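Local structure of petrobactin biosynthesis protein AsbB (3TO3) at residues 22-27 with 94-99; 298-303 with 366-371. The protein catalyses the ATP-dependent condensation of spermidine with citryl-spermidine intermediates in the biosynthesis of petrobactin, a siderophore for iron acquisition and virulence. All blocks are in the same frame, centred on the assembly; numbering follows the deposited sequence.

Interaction 1. Residues 22-27 with 94-99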
loop_
_atom_site.group_PDB
_atom_site.type_symbol
_atom_site.label_atom_id
_atom_site.label_comp_id
_atom_site.label_asym_id
_atom_site.label_seq_id
_atom_site.Cartn_x
_atom_site.Cartn_y
_atom_site.Cartn_z
ATOM N N SER B 22 -15.337 -7.380 21.629
ATOM C CA SER B 22 -15.092 -6.160 22.426
ATOM C C SER B 22 -14.420 -5.065 21.624
ATOM O O SER B 22 -14.770 -3.907 21.778
ATOM C CB SER B 22 -14.229 -6.408 23.659
ATOM O OG SER B 22 -14.101 -7.783 23.876
ATOM N N VAL B 23 -13.444 -5.416 20.793
ATOM C CA VAL B 23 -12.717 -4.379 20.052
ATOM C C VAL B 23 -13.618 -3.780 19.015
ATOM O O VAL B 23 -13.653 -2.573 18.835
ATOM C CB VAL B 23 -11.387 -4.882 19.460
ATOM C CG1 VAL B 23 -10.793 -3.892 18.408
ATOM C CG2 VAL B 23 -10.392 -5.086 20.595
ATOM N N ARG B 24 -14.382 -4.631 18.355
ATOM C CA ARG B 24 -15.322 -4.145 17.349
ATOM C C ARG B 24 -16.291 -3.164 18.007
ATOM O O ARG B 24 -16.567 -2.076 17.484
ATOM C CB ARG B 24 -16.106 -5.297 16.731
ATOM C CG ARG B 24 -16.956 -4.892 15.552
ATOM C CD ARG B 24 -17.917 -5.995 15.233
ATOM N NE ARG B 24 -18.887 -6.175 16.310
ATOM C CZ ARG B 24 -19.579 -7.293 16.487
ATOM N NH1 ARG B 24 -19.395 -8.333 15.668
ATOM N NH2 ARG B 24 -20.439 -7.378 17.484
ATOM N N ARG B 25 -16.792 -3.559 19.169
ATOM C CA ARG B 25 -17.754 -2.746 19.863
ATOM C C ARG B 25 -17.125 -1.411 20.260
ATOM O O ARG B 25 -17.751 -0.361 20.117
ATOM C CB ARG B 25 -18.300 -3.489 21.090
ATOM C CG ARG B 25 -19.388 -4.459 20.710
ATOM C CD ARG B 25 -19.621 -5.443 21.803
ATOM N NE ARG B 25 -20.755 -6.305 21.505
ATOM C CZ ARG B 25 -21.225 -7.217 22.342
ATOM N NH1 ARG B 25 -20.667 -7.339 23.540
ATOM N NH2 ARG B 25 -22.258 -7.992 21.995
ATOM N N ARG B 26 -15.892 -1.461 20.756
ATOM C CA ARG B 26 -15.207 -0.253 21.174
ATOM C C ARG B 26 -14.996 0.697 19.981
ATOM O O ARG B 26 -15.248 1.907 20.081
ATOM C CB ARG B 26 -13.878 -0.575 21.846
ATOM C CG ARG B 26 -13.040 0.665 22.142
ATOM C CD ARG B 26 -11.605 0.345 22.541
ATOM N NE ARG B 26 -10.833 1.577 22.485
ATOM C CZ ARG B 26 -9.524 1.687 22.695
ATOM N NH1 ARG B 26 -8.786 0.615 23.017
ATOM N NH2 ARG B 26 -8.947 2.890 22.602
ATOM N N VAL B 27 -14.562 0.145 18.851
ATOM C CA VAL B 27 -14.254 0.963 17.695
ATOM C C VAL B 27 -15.514 1.593 17.130
ATOM O O VAL B 27 -15.501 2.744 16.728
ATOM C CB VAL B 27 -13.488 0.167 16.610
ATOM C CG1 VAL B 27 -13.476 0.927 15.299
ATOM C CG2 VAL B 27 -12.043 -0.124 17.071
ATOM N N LYS B 94 -34.260 -6.056 14.689
ATOM C CA LYS B 94 -33.219 -5.290 15.321
ATOM C C LYS B 94 -32.004 -6.204 15.443
ATOM O O LYS B 94 -32.135 -7.372 15.807
ATOM C CB LYS B 94 -33.689 -4.835 16.692
ATOM C CG LYS B 94 -34.734 -3.754 16.647
ATOM C CD LYS B 94 -34.988 -3.186 18.048
ATOM C CE LYS B 94 -35.468 -1.724 17.990
ATOM N NZ LYS B 94 -35.728 -1.120 19.341
ATOM N N GLN B 95 -30.832 -5.702 15.085
ATOM C CA GLN B 95 -29.616 -6.469 15.276
ATOM C C GLN B 95 -28.411 -5.574 15.555
ATOM O O GLN B 95 -28.225 -4.533 14.925
ATOM C CB GLN B 95 -29.349 -7.363 14.062
ATOM C CG GLN B 95 -28.133 -8.276 14.226
ATOM C CD GLN B 95 -27.865 -9.144 12.999
ATOM O OE1 GLN B 95 -28.609 -9.097 12.011
ATOM N NE2 GLN B 95 -26.793 -9.939 13.056
ATOM N N GLU B 96 -27.571 -5.998 16.483
ATOM C CA GLU B 96 -26.346 -5.281 16.751
ATOM C C GLU B 96 -25.542 -5.266 15.461
ATOM O O GLU B 96 -25.424 -6.295 14.786
ATOM C CB GLU B 96 -25.553 -5.997 17.834
ATOM C CG GLU B 96 -24.122 -5.462 18.018
ATOM C CD GLU B 96 -23.293 -6.279 19.026
ATOM O OE1 GLU B 96 -22.113 -5.901 19.184
ATOM O OE2 GLU B 96 -23.801 -7.278 19.638
ATOM N N ILE B 97 -24.968 -4.118 15.120
ATOM C CA ILE B 97 -24.228 -4.015 13.868
ATOM C C ILE B 97 -22.908 -4.798 13.908
ATOM O O ILE B 97 -22.163 -4.707 14.872
ATOM C CB ILE B 97 -24.004 -2.558 13.444
ATOM C CG1 ILE B 97 -23.251 -2.524 12.113
ATOM C CG2 ILE B 97 -23.264 -1.815 14.489
ATOM C CD1 ILE B 97 -23.995 -3.308 10.961
ATOM N N GLN B 98 -22.707 -5.672 12.926
ATOM C CA GLN B 98 -21.467 -6.441 12.778
ATOM C C GLN B 98 -20.407 -5.909 11.808
ATOM O O GLN B 98 -19.256 -6.359 11.815
ATOM C CB GLN B 98 -21.819 -7.843 12.328
ATOM C CG GLN B 98 -23.126 -8.316 12.862
ATOM C CD GLN B 98 -22.945 -9.560 13.656
ATOM O OE1 GLN B 98 -23.380 -10.637 13.236
ATOM N NE2 GLN B 98 -22.257 -9.441 14.798
ATOM N N SER B 99 -20.779 -4.942 10.992
ATOM C CA SER B 99 -19.897 -4.517 9.930
ATOM C C SER B 99 -19.717 -3.016 9.979
ATOM O O SER B 99 -20.632 -2.272 9.609
ATOM C CB SER B 99 -20.525 -4.890 8.581
ATOM O OG SER B 99 -19.743 -4.365 7.529
HETATM O O HOH W 1 -20.765 -4.209 17.230
HETATM O O HOH W 2 -17.939 -8.712 12.938
HETATM O O HOH W 3 -22.349 -9.788 17.875
#
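Arg24 and Arg25 leave the same helix with different first torsions and converge on Glu96: Arg24 sends CG away from its backbone N (chi1 -172°) and then bends at chi3, whereas Arg25 keeps CG beside the N (chi1 -81°) and runs straight out. Glu96, its chain extended, meets both. Arg25 grips the carboxylate side-on, in a two-pronged salt bridge with the two planes only 29° apart: Arg25 NE reaches Glu96 OE1 at 2.7 Å, nearly straight, and Arg25 NH2 reaches Glu96 OE2 at 2.9 Å, both on syn sides. Arg24 comes differently. Its guanidinium stands almost perpendicular to the carboxylate, and Arg24 NH2 drops onto Glu96 OE1 from above that plane at 2.8 Å, on the face opposite Arg25 NE. OE1 is thus pinched between two cations, which would favour a charged Glu96. Water 1 donates to the same OE1 and to Ile97 O, 2.8 Å away, while water 2 links Arg24 NH1 to Gln98 O. Ile97 O and Gln98 CA lie over one face of the Arg24 guanidinium; salt bridge, waters and this backbone probably hold its rotation. The network ties helix 18-37 to the end of strand 94-96 and the short loop leading to Ser99, the N-cap of helix 100-110; Val23 and Val27, elsewhere on the first helix, pack against helix 115-138.

Interaction 2. Residues 298-303 with 366-371. With ATP (adenosine-5'-triphosphate), chain E.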
loop_
_atom_site.group_PDB
_atom_site.type_symbol
_atom_site.label_atom_id
_atom_site.label_comp_id
_atom_site.label_asym_id
_atom_site.label_seq_id
_atom_site.Cartn_x
_atom_site.Cartn_y
_atom_site.Cartn_z
ATOM N N VAL B 298 15.775 6.872 20.398
ATOM C CA VAL B 298 15.930 7.144 18.991
ATOM C C VAL B 298 14.532 7.270 18.404
ATOM O O VAL B 298 13.673 6.375 18.581
ATOM C CB VAL B 298 16.701 5.995 18.341
ATOM C CG1 VAL B 298 17.212 6.402 17.054
ATOM C CG2 VAL B 298 17.887 5.679 19.194
ATOM N N LYS B 299 14.277 8.398 17.758
ATOM C CA LYS B 299 13.030 8.584 17.042
ATOM C C LYS B 299 13.366 8.563 15.568
ATOM O O LYS B 299 14.122 9.429 15.079
ATOM C CB LYS B 299 12.330 9.887 17.443
ATOM C CG LYS B 299 11.009 10.160 16.727
ATOM C CD LYS B 299 10.290 11.372 17.323
ATOM C CE LYS B 299 8.827 11.407 16.915
ATOM N NZ LYS B 299 8.140 12.646 17.413
ATOM N N VAL B 300 12.835 7.565 14.861
ATOM C CA VAL B 300 13.272 7.330 13.491
ATOM C C VAL B 300 12.119 7.312 12.511
ATOM O O VAL B 300 10.970 7.140 12.903
ATOM C CB VAL B 300 14.080 6.032 13.369
ATOM C CG1 VAL B 300 15.361 6.148 14.147
ATOM C CG2 VAL B 300 13.264 4.839 13.903
ATOM N N SER B 301 12.431 7.528 11.237
ATOM C CA SER B 301 11.411 7.537 10.192
ATOM C C SER B 301 10.716 6.168 10.077
ATOM O O SER B 301 11.368 5.130 10.145
ATOM C CB SER B 301 12.068 7.880 8.862
ATOM O OG SER B 301 12.377 9.257 8.822
ATOM N N LEU B 302 9.399 6.156 9.933
ATOM C CA LEU B 302 8.725 4.898 9.651
ATOM C C LEU B 302 7.636 5.127 8.635
ATOM O O LEU B 302 6.724 5.910 8.880
ATOM C CB LEU B 302 8.164 4.352 10.942
ATOM C CG LEU B 302 7.767 2.890 11.022
ATOM C CD1 LEU B 302 8.962 1.949 10.768
ATOM C CD2 LEU B 302 7.112 2.660 12.399
ATOM N N ASN B 303 7.638 4.436 7.504
ATOM C CA ASN B 303 6.570 4.814 6.622
ATOM C C ASN B 303 5.428 3.824 6.788
ATOM O O ASN B 303 5.212 2.952 5.961
ATOM C CB ASN B 303 7.105 4.678 5.185
ATOM C CG ASN B 303 7.675 5.986 4.632
ATOM O OD1 ASN B 303 8.740 6.468 5.065
ATOM N ND2 ASN B 303 6.977 6.554 3.660
ATOM N N LEU B 366 14.041 9.092 5.730
ATOM C CA LEU B 366 15.237 8.672 6.432
ATOM C C LEU B 366 15.755 9.775 7.359
ATOM O O LEU B 366 16.548 10.610 6.958
ATOM C CB LEU B 366 16.253 8.390 5.332
ATOM C CG LEU B 366 17.483 7.576 5.619
ATOM C CD1 LEU B 366 17.089 6.352 6.344
ATOM C CD2 LEU B 366 18.031 7.257 4.261
ATOM N N GLY B 367 15.522 9.637 8.642
ATOM C CA GLY B 367 15.794 10.736 9.522
ATOM C C GLY B 367 15.856 10.184 10.906
ATOM O O GLY B 367 15.253 9.162 11.180
ATOM N N CYS B 368 16.560 10.877 11.788
ATOM C CA CYS B 368 16.687 10.446 13.154
ATOM C C CYS B 368 16.765 11.622 14.112
ATOM O O CYS B 368 17.490 12.579 13.861
ATOM C CB CYS B 368 17.939 9.569 13.286
ATOM S SG CYS B 368 18.300 9.038 14.985
ATOM N N ILE B 369 16.070 11.523 15.242
ATOM C CA ILE B 369 16.254 12.460 16.346
ATOM C C ILE B 369 16.552 11.695 17.629
ATOM O O ILE B 369 15.850 10.747 17.963
ATOM C CB ILE B 369 15.008 13.308 16.598
ATOM C CG1 ILE B 369 14.740 14.242 15.431
ATOM C CG2 ILE B 369 15.163 14.105 17.906
ATOM C CD1 ILE B 369 13.270 14.680 15.303
ATOM N N TRP B 370 17.588 12.100 18.355
ATOM C CA TRP B 370 17.929 11.445 19.621
ATOM C C TRP B 370 17.320 12.239 20.745
ATOM O O TRP B 370 17.271 13.452 20.675
ATOM C CB TRP B 370 19.427 11.364 19.829
ATOM C CG TRP B 370 20.126 10.309 19.065
ATOM C CD1 TRP B 370 20.363 9.043 19.483
ATOM C CD2 TRP B 370 20.735 10.418 17.758
ATOM N NE1 TRP B 370 21.084 8.351 18.541
ATOM C CE2 TRP B 370 21.310 9.165 17.459
ATOM C CE3 TRP B 370 20.844 11.449 16.816
ATOM C CZ2 TRP B 370 21.983 8.900 16.243
ATOM C CZ3 TRP B 370 21.523 11.190 15.613
ATOM C CH2 TRP B 370 22.076 9.915 15.341
ATOM N N ARG B 371 16.840 11.563 21.784
ATOM C CA ARG B 371 16.205 12.267 22.897
ATOM C C ARG B 371 16.696 11.740 24.254
ATOM O O ARG B 371 16.978 10.542 24.381
ATOM C CB ARG B 371 14.683 12.184 22.760
ATOM C CG ARG B 371 13.934 12.248 24.047
ATOM C CD ARG B 371 12.494 12.703 23.828
ATOM N NE ARG B 371 11.673 11.740 23.121
ATOM C CZ ARG B 371 10.760 12.071 22.209
ATOM N NH1 ARG B 371 10.560 13.336 21.884
ATOM N NH2 ARG B 371 10.042 11.133 21.618
HETATM P PB ATP E . 5.476 10.426 18.210
HETATM O O1B ATP E . 6.250 9.398 17.425
HETATM O O2B ATP E . 5.460 11.730 17.456
HETATM O O3B ATP E . 6.125 10.600 19.633
HETATM P PA ATP E . 3.030 9.682 17.286
HETATM O O1A ATP E . 3.827 9.327 16.046
HETATM O O2A ATP E . 2.139 10.902 17.083
HETATM O O3A ATP E . 4.005 9.960 18.465
HETATM O "O5'" ATP E . 2.145 8.433 17.638
HETATM C "C5'" ATP E . 1.797 8.155 18.943
HETATM C "C4'" ATP E . 0.703 7.266 19.139
HETATM O "O4'" ATP E . 0.163 7.439 20.493
HETATM C "C3'" ATP E . -0.406 7.588 18.212
HETATM O "O3'" ATP E . -0.689 6.500 17.420
HETATM C "C2'" ATP E . -1.546 7.924 19.084
HETATM O "O2'" ATP E . -2.719 7.478 18.548
HETATM C "C1'" ATP E . -1.204 7.201 20.341
HETATM N N9 ATP E . -1.958 7.583 21.505
HETATM C C8 ATP E . -2.588 6.711 22.312
HETATM N N7 ATP E . -3.181 7.411 23.289
HETATM C C5 ATP E . -2.927 8.728 23.116
HETATM C C6 ATP E . -3.289 9.879 23.830
HETATM N N6 ATP E . -4.102 9.755 25.008
HETATM N N1 ATP E . -2.864 11.087 23.392
HETATM C C2 ATP E . -2.103 11.183 22.282
HETATM N N3 ATP E . -1.740 10.092 21.571
HETATM C C4 ATP E . -2.135 8.851 21.962
#
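Lys299 and Ile369 face each other as the hydrogen-bonded pair of an antiparallel beta ladder, in the mixed sheet beside the ATP site. Lys299 N gives to Ile369 O at 2.8 Å and Ile369 N returns the bond to Lys299 O at 2.9 Å, both close to straight and in the carbonyl plane. Val298 with Trp370 and Val300 with Cys368 form the non-hydrogen-bonded pairs on either side.

The tight part is the apolar face carrying those four side chains. Cys368 SG, swung opposite its backbone N (chi1 176°), meets Val298 CG1 at 3.5 Å and also lies over one face of the Trp370 ring, near its rim. The Val298 and Trp370 side chains lie side by side, Val298 CG2 4.2 Å from Trp370 CD1, and Pro245 of strand 241-246 packs on Val298, Cys368 and Trp370. Toward Ser301 the ladder slackens: Ser301 N reaches Gly367 O at a longer 3.3 Å, tilted from the carbonyl plane, and Ser301 OG turns to Gly364 O instead.

The face carrying Lys299 and Ile369 turns toward the nucleotide. Arg371, two residues along from Ile369, has its guanidinium edge toward ATP O3B and is held by salt bridges to Glu349 and to Asp459, a magnesium ligand. The position of Lys299 NZ is less certain, which qualifies both its bonds: a salt bridge to the same Asp459 and, from the all-extended chain, a hydrogen bond to the beta phosphate, Lys299 NZ to ATP O2B at 2.8 Å.

Both segments of interaction 1 precede those of interaction 2 along the chain. Their centres lie about 37 Å apart and their nearest atoms about 19 Å, so the two do not meet. No sheet is common to them: 94-99 begins on an edge strand of the N-terminal antiparallel sheet, whereas 298-303 and 366-371 are neighbours in the larger mixed sheet, in the region that defines the IucA/IucC family. Interaction 1 fastens helix 18-37 to the N-terminal sheet, remote from the ATP site; interaction 2 builds part of the wall of that site, from which Lys299 reaches the nucleotide.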